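Long-range contacts in hypothetical protein Atu1826 (Agrobacterium tumefaciens, PDB 2I3D), which is of unknown function but has the fold of an alpha/beta hydrolase and is probably a hydrolase related to the S15 peptidases: residues 34-39 / 84-89; 50-55 / 66-71; 106-111 / 141-146. All coordinates share one frame; numbering follows the deposited sequence.

How the contacts relate
All three contacts belong to the first part of a single alpha/beta-hydrolase sheet and its helical layers. In chain order, contact 2 falls between the two segments of contact 1, and contact 3 follows both. Contact 1 pairs strand 33-40 with strand 81-85; contact 2 packs helix 66-77 on the neighbouring strand 49-53; contact 3 joins helix 101-117 to the turn leading into strand 146-152. Their centres lie about 12 Å (1 and 2), 15 Å (1 and 3) and 16 Å (2 and 3) apart. Phe-85 packs on Leu-53, Ala-107 and Ala-110, and Ile-51 on Leu-111, which makes the packing continuous; contacts 1 and 2 border the putative nucleophile elbow.

Contact 1 (34-39 / 84-89)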
loop_
_atom_site.group_PDB
_atom_site.type_symbol
_atom_site.label_atom_id
_atom_site.label_comp_id
_atom_site.label_asym_id
_atom_site.label_seq_id
_atom_site.Cartn_x
_atom_site.Cartn_y
_atom_site.Cartn_z
ATOM N N ARG B 34 -5.178 -16.530 16.601
ATOM C CA ARG B 34 -6.040 -16.212 15.462
ATOM C C ARG B 34 -5.232 -15.565 14.339
ATOM O O ARG B 34 -4.415 -14.669 14.621
ATOM C CB ARG B 34 -7.143 -15.220 15.890
ATOM C CG ARG B 34 -8.314 -15.852 16.679
ATOM C CD ARG B 34 -9.487 -14.877 16.839
ATOM N NE ARG B 34 -10.645 -15.524 17.458
ATOM C CZ ARG B 34 -11.714 -14.881 17.922
ATOM N NH1 ARG B 34 -11.794 -13.556 17.844
ATOM N NH2 ARG B 34 -12.704 -15.570 18.475
ATOM N N LEU B 35 -5.486 -15.988 13.102
ATOM C CA LEU B 35 -4.963 -15.336 11.898
ATOM C C LEU B 35 -6.162 -14.880 11.069
ATOM O O LEU B 35 -7.112 -15.664 10.807
ATOM C CB LEU B 35 -4.062 -16.271 11.056
ATOM C CG LEU B 35 -2.735 -16.701 11.699
ATOM C CD1 LEU B 35 -2.132 -17.912 10.940
ATOM C CD2 LEU B 35 -1.762 -15.494 11.743
ATOM N N GLU B 36 -6.108 -13.608 10.673
ATOM C CA GLU B 36 -7.111 -12.960 9.875
ATOM C C GLU B 36 -6.782 -13.143 8.372
ATOM O O GLU B 36 -5.637 -12.944 7.959
ATOM C CB GLU B 36 -7.109 -11.467 10.258
ATOM C CG GLU B 36 -7.979 -10.609 9.442
ATOM C CD GLU B 36 -7.873 -9.140 9.795
ATOM O OE1 GLU B 36 -6.785 -8.601 10.174
ATOM O OE2 GLU B 36 -8.925 -8.514 9.655
ATOM N N GLY B 37 -7.777 -13.511 7.563
ATOM C CA GLY B 37 -7.548 -13.708 6.115
ATOM C C GLY B 37 -8.696 -13.246 5.245
ATOM O O GLY B 37 -9.753 -12.807 5.765
ATOM N N ARG B 38 -8.445 -13.292 3.926
ATOM C CA ARG B 38 -9.450 -13.062 2.896
ATOM C C ARG B 38 -9.332 -14.208 1.926
ATOM O O ARG B 38 -8.241 -14.475 1.396
ATOM C CB ARG B 38 -9.217 -11.728 2.160
ATOM C CG ARG B 38 -9.322 -10.507 3.069
ATOM C CD ARG B 38 -10.744 -10.348 3.626
ATOM N NE ARG B 38 -10.855 -9.186 4.497
ATOM C CZ ARG B 38 -10.860 -9.216 5.829
ATOM N NH1 ARG B 38 -10.779 -10.361 6.489
ATOM N NH2 ARG B 38 -10.957 -8.089 6.510
ATOM N N TYR B 39 -10.449 -14.877 1.686
ATOM C CA TYR B 39 -10.501 -16.175 1.042
ATOM C C TYR B 39 -11.535 -16.206 -0.059
ATOM O O TYR B 39 -12.691 -15.845 0.167
ATOM C CB TYR B 39 -10.858 -17.185 2.121
ATOM C CG TYR B 39 -11.347 -18.532 1.672
ATOM C CD1 TYR B 39 -10.539 -19.403 0.938
ATOM C CD2 TYR B 39 -12.625 -18.983 2.065
ATOM C CE1 TYR B 39 -11.015 -20.695 0.566
ATOM C CE2 TYR B 39 -13.085 -20.248 1.721
ATOM C CZ TYR B 39 -12.287 -21.095 0.976
ATOM O OH TYR B 39 -12.778 -22.347 0.639
ATOM N N ARG B 84 -5.231 -14.590 0.903
ATOM C CA ARG B 84 -4.221 -13.715 1.480
ATOM C C ARG B 84 -4.544 -13.592 2.963
ATOM O O ARG B 84 -5.694 -13.740 3.382
ATOM C CB ARG B 84 -4.173 -12.329 0.823
ATOM C CG ARG B 84 -5.531 -11.549 0.862
ATOM C CD ARG B 84 -5.416 -10.265 0.007
ATOM N NE ARG B 84 -6.403 -9.252 0.385
ATOM C CZ ARG B 84 -7.675 -9.242 -0.024
ATOM N NH1 ARG B 84 -8.155 -10.195 -0.822
ATOM N NH2 ARG B 84 -8.472 -8.263 0.376
ATOM N N PHE B 85 -3.534 -13.338 3.772
ATOM C CA PHE B 85 -3.789 -13.191 5.216
ATOM C C PHE B 85 -2.734 -12.318 5.889
ATOM O O PHE B 85 -1.655 -12.103 5.349
ATOM C CB PHE B 85 -3.813 -14.584 5.883
ATOM C CG PHE B 85 -2.451 -15.230 6.005
ATOM C CD1 PHE B 85 -1.712 -15.095 7.188
ATOM C CD2 PHE B 85 -1.891 -15.939 4.925
ATOM C CE1 PHE B 85 -0.432 -15.647 7.301
ATOM C CE2 PHE B 85 -0.589 -16.489 5.040
ATOM C CZ PHE B 85 0.117 -16.343 6.227
ATOM N N ASN B 86 -3.063 -11.834 7.092
ATOM C CA ASN B 86 -2.158 -11.018 7.869
ATOM C C ASN B 86 -1.287 -11.903 8.723
ATOM O O ASN B 86 -1.801 -12.779 9.433
ATOM C CB ASN B 86 -2.942 -10.046 8.742
ATOM C CG ASN B 86 -3.343 -8.796 7.993
ATOM O OD1 ASN B 86 -2.699 -8.410 6.992
ATOM N ND2 ASN B 86 -4.388 -8.118 8.486
ATOM N N PHE B 87 0.021 -11.678 8.661
ATOM C CA PHE B 87 0.943 -12.396 9.574
ATOM C C PHE B 87 0.599 -12.079 11.030
ATOM O O PHE B 87 -0.031 -11.043 11.317
ATOM C CB PHE B 87 2.410 -12.043 9.323
ATOM C CG PHE B 87 2.979 -12.677 8.074
ATOM C CD1 PHE B 87 2.954 -14.075 7.877
ATOM C CD2 PHE B 87 3.591 -11.862 7.104
ATOM C CE1 PHE B 87 3.498 -14.636 6.686
ATOM C CE2 PHE B 87 4.165 -12.403 5.931
ATOM C CZ PHE B 87 4.103 -13.794 5.707
ATOM N N ARG B 88 1.020 -12.954 11.951
ATOM C CA ARG B 88 0.905 -12.649 13.407
ATOM C C ARG B 88 1.290 -11.207 13.705
ATOM O O ARG B 88 2.314 -10.699 13.176
ATOM C CB ARG B 88 1.801 -13.582 14.243
ATOM C CG ARG B 88 3.300 -13.461 13.950
ATOM C CD ARG B 88 4.104 -14.590 14.652
ATOM N NE ARG B 88 3.652 -15.914 14.245
ATOM C CZ ARG B 88 3.921 -17.032 14.927
ATOM N NH1 ARG B 88 4.675 -16.948 16.024
ATOM N NH2 ARG B 88 3.461 -18.212 14.510
ATOM N N SER B 89 0.462 -10.570 14.555
ATOM C CA SER B 89 0.618 -9.178 15.067
ATOM C C SER B 89 0.021 -8.132 14.132
ATOM O O SER B 89 -0.180 -7.003 14.561
ATOM C CB SER B 89 2.059 -8.797 15.371
ATOM O OG SER B 89 2.727 -8.290 14.203
#
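Arg-38 and Arg-84 form an antiparallel hydrogen-bonded pair where strand 33-40 runs alongside strand 81-85, near the antiparallel end of the alpha/beta-hydrolase sheet. Their backbones exchange two bonds, Arg-38 N to Arg-84 O (2.8 Å) and Arg-84 N to Arg-38 O (3.1 Å). On the same face of the sheet, the aliphatic root of Arg-38 lies over one face of the Arg-84 guanidinium: Arg-38 CB lies 3.5 Å from Arg-84 NH1 and Arg-38 CG 3.6 Å from Arg-84 NH2. Arg-84 gets there because CG sits between the backbone N and the carbonyl carbon (chi1 57°) and the chain then runs extended to NE. It also makes a cation-pi interaction with Phe-72 of helix 66-77, and Asn-215 of the second subunit packs against it.

The next pair, Gly-37 and Phe-85, is non-hydrogen-bonded and close. With no side chain on Gly-37, its CA lies 3.8 Å from Phe-85 CB, and the phenyl ring is turned to the layer of helix 101-117, where it meets Ala-110.

Asn-86 N donates to Glu-36 O (2.9 Å). Leu-35 CD2 packs 3.6 Å from Asn-86 O; Ser-93 OG hydrogen-bonds that carbonyl. Glu-36 and Asn-86 run abreast, their polar ends held from outside by Arg-92 N on OE1 and Met-63 N on OD1. Between them, Asn-86 ND2 approaches Glu-36 OE1 from above the carboxylate plane at 3.0 Å, while the acceptor stays close to the plane of the amide.

Contact 2 (50-55 / 66-71)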
loop_
_atom_site.group_PDB
_atom_site.type_symbol
_atom_site.label_atom_id
_atom_site.label_comp_id
_atom_site.label_asym_id
_atom_site.label_seq_id
_atom_site.Cartn_x
_atom_site.Cartn_y
_atom_site.Cartn_z
ATOM N N ALA B 50 -3.753 -20.708 -4.377
ATOM C CA ALA B 50 -2.740 -19.657 -4.382
ATOM C C ALA B 50 -2.726 -19.000 -3.000
ATOM O O ALA B 50 -3.790 -18.643 -2.487
ATOM C CB ALA B 50 -3.030 -18.624 -5.466
ATOM N N ILE B 51 -1.546 -18.868 -2.397
ATOM C CA ILE B 51 -1.369 -18.177 -1.106
ATOM C C ILE B 51 -0.546 -16.912 -1.371
ATOM O O ILE B 51 0.527 -16.996 -2.013
ATOM C CB ILE B 51 -0.576 -19.063 -0.101
ATOM C CG1 ILE B 51 -1.261 -20.446 0.050
ATOM C CG2 ILE B 51 -0.429 -18.390 1.245
ATOM C CD1 ILE B 51 -2.672 -20.466 0.717
ATOM N N ILE B 52 -1.010 -15.779 -0.857
ATOM C CA ILE B 52 -0.365 -14.478 -1.124
ATOM C C ILE B 52 0.169 -13.903 0.191
ATOM O O ILE B 52 -0.626 -13.788 1.171
ATOM C CB ILE B 52 -1.370 -13.453 -1.755
ATOM C CG1 ILE B 52 -2.315 -14.138 -2.753
ATOM C CG2 ILE B 52 -0.589 -12.255 -2.355
ATOM C CD1 ILE B 52 -1.641 -14.726 -3.991
ATOM N N LEU B 53 1.466 -13.530 0.215
ATOM C CA LEU B 53 2.172 -13.156 1.446
ATOM C C LEU B 53 2.658 -11.714 1.397
ATOM O O LEU B 53 3.211 -11.281 0.391
ATOM C CB LEU B 53 3.353 -14.129 1.699
ATOM C CG LEU B 53 2.896 -15.594 1.795
ATOM C CD1 LEU B 53 4.088 -16.575 1.827
ATOM C CD2 LEU B 53 1.942 -15.773 2.996
ATOM N N HIS B 54 2.433 -10.964 2.481
ATOM C CA HIS B 54 2.664 -9.506 2.463
ATOM C C HIS B 54 4.042 -9.058 3.017
ATOM O O HIS B 54 4.793 -9.879 3.592
ATOM C CB HIS B 54 1.482 -8.797 3.175
ATOM C CG HIS B 54 1.453 -8.997 4.663
ATOM N ND1 HIS B 54 2.347 -8.395 5.522
ATOM C CD2 HIS B 54 0.572 -9.674 5.447
ATOM C CE1 HIS B 54 2.032 -8.706 6.774
ATOM N NE2 HIS B 54 0.953 -9.467 6.758
ATOM N N PRO B 55 4.413 -7.772 2.827
ATOM C CA PRO B 55 5.663 -7.247 3.369
ATOM C C PRO B 55 5.769 -7.145 4.880
ATOM O O PRO B 55 4.771 -7.306 5.619
ATOM C CB PRO B 55 5.765 -5.819 2.776
ATOM C CG PRO B 55 4.940 -5.901 1.507
ATOM C CD PRO B 55 3.766 -6.814 1.897
ATOM N N GLN B 66 -1.733 -2.709 -1.842
ATOM C CA GLN B 66 -2.305 -2.804 -3.210
ATOM C C GLN B 66 -1.677 -3.936 -4.029
ATOM O O GLN B 66 -2.365 -4.625 -4.740
ATOM C CB GLN B 66 -2.193 -1.480 -3.979
ATOM C CG GLN B 66 -2.824 -0.264 -3.241
ATOM C CD GLN B 66 -4.294 -0.505 -2.743
ATOM O OE1 GLN B 66 -5.015 -1.397 -3.231
ATOM N NE2 GLN B 66 -4.724 0.309 -1.795
ATOM N N ILE B 67 -0.366 -4.071 -3.931
ATOM C CA ILE B 67 0.329 -5.143 -4.699
ATOM C C ILE B 67 -0.136 -6.529 -4.215
ATOM O O ILE B 67 -0.423 -7.416 -5.017
ATOM C CB ILE B 67 1.862 -4.983 -4.603
ATOM C CG1 ILE B 67 2.305 -3.720 -5.374
ATOM C CG2 ILE B 67 2.586 -6.236 -5.119
ATOM C CD1 ILE B 67 3.765 -3.378 -5.138
ATOM N N VAL B 68 -0.252 -6.690 -2.891
ATOM C CA VAL B 68 -0.775 -7.939 -2.326
ATOM C C VAL B 68 -2.210 -8.235 -2.829
ATOM O O VAL B 68 -2.529 -9.356 -3.297
ATOM C CB VAL B 68 -0.698 -7.928 -0.789
ATOM C CG1 VAL B 68 -1.358 -9.212 -0.263
ATOM C CG2 VAL B 68 0.804 -7.791 -0.298
ATOM N N TYR B 69 -3.080 -7.221 -2.746
ATOM C CA TYR B 69 -4.457 -7.328 -3.267
ATOM C C TYR B 69 -4.486 -7.681 -4.757
ATOM O O TYR B 69 -5.182 -8.604 -5.159
ATOM C CB TYR B 69 -5.255 -6.032 -3.001
ATOM C CG TYR B 69 -6.619 -6.185 -3.601
ATOM C CD1 TYR B 69 -7.585 -6.966 -2.957
ATOM C CD2 TYR B 69 -6.915 -5.667 -4.855
ATOM C CE1 TYR B 69 -8.805 -7.166 -3.524
ATOM C CE2 TYR B 69 -8.168 -5.875 -5.437
ATOM C CZ TYR B 69 -9.096 -6.625 -4.753
ATOM O OH TYR B 69 -10.335 -6.868 -5.282
ATOM N N GLN B 70 -3.714 -6.939 -5.566
ATOM C CA GLN B 70 -3.668 -7.235 -7.004
ATOM C C GLN B 70 -3.152 -8.644 -7.313
ATOM O O GLN B 70 -3.664 -9.291 -8.225
ATOM C CB GLN B 70 -2.819 -6.203 -7.716
ATOM C CG GLN B 70 -3.499 -4.814 -7.709
ATOM C CD GLN B 70 -4.704 -4.772 -8.579
ATOM O OE1 GLN B 70 -4.721 -5.360 -9.697
ATOM N NE2 GLN B 70 -5.766 -4.143 -8.077
ATOM N N LEU B 71 -2.165 -9.136 -6.562
ATOM C CA LEU B 71 -1.730 -10.506 -6.776
ATOM C C LEU B 71 -2.878 -11.464 -6.455
ATOM O O LEU B 71 -3.146 -12.401 -7.207
ATOM C CB LEU B 71 -0.510 -10.847 -5.905
ATOM C CG LEU B 71 0.821 -10.195 -6.351
ATOM C CD1 LEU B 71 1.861 -10.186 -5.232
ATOM C CD2 LEU B 71 1.379 -10.930 -7.638
#
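His-54 ND1 donates to the carbonyl of the next residue, Pro-55 O, at 2.7 Å, just after strand 49-53, the first strand of a beta-alpha-beta unit of the alpha/beta-hydrolase fold. The carbonyl oxygen is met in its own plane, on a lone pair, and lies close to the imidazole plane. At the other side of the ring NE2 is bonded to Phe-87 N, so both nitrogens are engaged and the rotation of the ring is fixed.

This hold turns the imidazole away from helix 66-77 and presents only the root of the side chain to it. CG of His-54 stands between the backbone N and the carbonyl carbon (chi1 71°), and His-54 CB meets Val-68 CG2 at 3.7 Å. Val-68 CG2 also lies 3.8 Å from Pro-55 CD, the methyl pointing at this corner of the proline ring. Val-68 therefore fits against the bend in the chain just after the strand.

Its other branch, CG1, is directed back along the strand to Ile-52. The two side chains overlap flank to flank, running opposite ways, with CG2 of Ile-52 at 3.8 Å from Val-68 CG1. The segment axes are antiparallel within a few degrees (176°) and 8.5 Å apart, as suits the return helix of a right-handed crossover to strand 81-85. Leu-71, one turn on, also packs on Met-222 and Cys-225 of helix 218-233, which lies on the same side of the sheet. Ile-52 CG2 rests against helix 66-77 at two levels, 3.6 Å from Val-68 O and 3.8 Å from Leu-71 CB.

Contact 3 (106-111 / 141-146); sequences DAASAL and MRRPEI
Helix 101-117 packs against the type I turn 143-146 that follows helix 131-142 in the alpha/beta-hydrolase fold and leads into strand 146-152; the helix presents Leu-111 and Ala-108 to it. Leu-111 comes from the direction opposite to Arg-143 and lays its CD2 over one face of the guanidinium. CG of Leu-111 stands anti to the backbone N (chi1 -174°), which brings Leu-111 CG to 3.5 Å from Arg-143 NH1, the closest approach. The methyls part from there: CD2 serves the guanidinium and Ile-146, whereas CD1 packs on Ile-51 CG1 of the sheet.

The guanidinium is held against this leucine by its own turn. Arg-143 folds back at chi2 and chi3, and its NE donates to Glu-145 OE2 at 2.9 Å in a nearly straight bond (171°), part of a salt bridge. The oxygen is met on its syn side and lies practically in the guanidinium plane. Farther round, NH1 forms a salt bridge with Asp-112, and Gln-115 NE2 bonds the same Glu-145 OE2. The polar network thus ties the turn to helix 101-117, and the two carboxylates fix the orientation of the guanidinium. NH2 comes near the helix backbone as well, 3.8 Å from Ala-108 O, although no hydrogen bond forms.

Beneath the polar layer the contact becomes apolar. Leu-111 CD2 touches Ile-146 CD1 at 4.1 Å, and both residues pack on Cys-124 of strand 124-129. The turn itself is closed by Ile-146 N bonded to Arg-143 O at 3.0 Å. Helix, tight turn and strand in this sequence are the return limb of a beta-alpha-beta crossover, the repeating element of alpha/beta-hydrolase folds.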
loop_
_atom_site.group_PDB
_atom_site.type_symbol
_atom_site.label_atom_id
_atom_site.label_comp_id
_atom_site.label_asym_id
_atom_site.label_seq_id
_atom_site.Cartn_x
_atom_site.Cartn_y
_atom_site.Cartn_z
ATOM N N ASP B 106 3.003 -19.402 10.291
ATOM C CA ASP B 106 1.707 -18.848 9.909
ATOM C C ASP B 106 1.310 -19.240 8.486
ATOM O O ASP B 106 0.185 -19.664 8.240
ATOM C CB ASP B 106 1.720 -17.311 9.983
ATOM C CG ASP B 106 1.873 -16.792 11.412
ATOM O OD1 ASP B 106 1.642 -17.604 12.359
ATOM O OD2 ASP B 106 2.242 -15.582 11.579
ATOM N N ALA B 107 2.246 -19.078 7.540
ATOM C CA ALA B 107 1.972 -19.418 6.130
ATOM C C ALA B 107 1.673 -20.922 5.938
ATOM O O ALA B 107 0.793 -21.301 5.176
ATOM C CB ALA B 107 3.191 -18.974 5.242
ATOM N N ALA B 108 2.421 -21.780 6.632
ATOM C CA ALA B 108 2.144 -23.215 6.613
ATOM C C ALA B 108 0.752 -23.535 7.162
ATOM O O ALA B 108 0.038 -24.344 6.571
ATOM C CB ALA B 108 3.224 -23.951 7.407
ATOM N N SER B 109 0.363 -22.876 8.262
ATOM C CA SER B 109 -0.974 -23.038 8.843
ATOM C C SER B 109 -2.045 -22.569 7.901
ATOM O O SER B 109 -3.115 -23.196 7.784
ATOM C CB SER B 109 -1.131 -22.277 10.156
ATOM O OG SER B 109 -0.450 -22.939 11.198
ATOM N N ALA B 110 -1.767 -21.457 7.239
ATOM C CA ALA B 110 -2.693 -20.925 6.232
ATOM C C ALA B 110 -2.915 -21.885 5.081
ATOM O O ALA B 110 -4.058 -22.177 4.712
ATOM C CB ALA B 110 -2.187 -19.551 5.684
ATOM N N LEU B 111 -1.811 -22.419 4.540
ATOM C CA LEU B 111 -1.892 -23.409 3.463
ATOM C C LEU B 111 -2.616 -24.690 3.907
ATOM O O LEU B 111 -3.480 -25.198 3.180
ATOM C CB LEU B 111 -0.504 -23.722 2.887
ATOM C CG LEU B 111 -0.533 -24.635 1.648
ATOM C CD1 LEU B 111 -1.566 -24.247 0.517
ATOM C CD2 LEU B 111 0.883 -24.717 1.073
HETATM N N MSE B 141 10.102 -24.311 -0.518
HETATM C CA MSE B 141 11.125 -25.319 -0.222
HETATM C C MSE B 141 10.559 -26.496 0.596
HETATM O O MSE B 141 10.949 -27.645 0.364
HETATM C CB MSE B 141 12.310 -24.631 0.490
HETATM C CG MSE B 141 13.620 -25.386 0.453
HETATM SE SE MSE B 141 14.297 -25.634 -1.385
HETATM C CE MSE B 141 15.458 -27.110 -0.824
ATOM N N ARG B 142 9.614 -26.211 1.500
ATOM C CA ARG B 142 9.041 -27.224 2.409
ATOM C C ARG B 142 7.868 -28.027 1.858
ATOM O O ARG B 142 7.517 -29.085 2.398
ATOM C CB ARG B 142 8.528 -26.548 3.672
ATOM C CG ARG B 142 9.577 -25.811 4.427
ATOM C CD ARG B 142 9.181 -25.682 5.865
ATOM N NE ARG B 142 10.374 -25.658 6.700
ATOM C CZ ARG B 142 10.371 -25.329 7.984
ATOM N NH1 ARG B 142 9.229 -24.982 8.578
ATOM N NH2 ARG B 142 11.507 -25.334 8.667
ATOM N N ARG B 143 7.219 -27.516 0.814
ATOM C CA ARG B 143 5.950 -28.047 0.409
ATOM C C ARG B 143 5.990 -28.502 -1.045
ATOM O O ARG B 143 5.877 -27.659 -1.959
ATOM C CB ARG B 143 4.834 -27.010 0.623
ATOM C CG ARG B 143 4.651 -26.586 2.085
ATOM C CD ARG B 143 4.053 -27.722 2.919
ATOM N NE ARG B 143 2.606 -27.743 2.787
ATOM C CZ ARG B 143 1.746 -27.411 3.740
ATOM N NH1 ARG B 143 0.450 -27.462 3.476
ATOM N NH2 ARG B 143 2.163 -27.043 4.944
ATOM N N PRO B 144 6.125 -29.839 -1.273
ATOM C CA PRO B 144 6.318 -30.329 -2.643
ATOM C C PRO B 144 5.151 -30.000 -3.588
ATOM O O PRO B 144 5.339 -30.002 -4.795
ATOM C CB PRO B 144 6.481 -31.866 -2.467
ATOM C CG PRO B 144 5.950 -32.162 -1.132
ATOM C CD PRO B 144 6.118 -30.939 -0.280
ATOM N N GLU B 145 3.967 -29.731 -3.052
ATOM C CA GLU B 145 2.814 -29.458 -3.897
ATOM C C GLU B 145 2.893 -28.058 -4.560
ATOM O O GLU B 145 2.074 -27.731 -5.453
ATOM C CB GLU B 145 1.473 -29.663 -3.136
ATOM C CG GLU B 145 1.212 -28.636 -2.018
ATOM C CD GLU B 145 1.818 -28.997 -0.641
ATOM O OE1 GLU B 145 2.846 -29.689 -0.550
ATOM O OE2 GLU B 145 1.249 -28.563 0.377
ATOM N N ILE B 146 3.862 -27.254 -4.119
ATOM C CA ILE B 146 3.977 -25.873 -4.629
ATOM C C ILE B 146 4.750 -25.887 -5.935
ATOM O O ILE B 146 5.956 -26.081 -5.931
ATOM C CB ILE B 146 4.593 -24.934 -3.619
ATOM C CG1 ILE B 146 3.640 -24.797 -2.399
ATOM C CG2 ILE B 146 4.754 -23.553 -4.268
ATOM C CD1 ILE B 146 4.113 -23.869 -1.287
#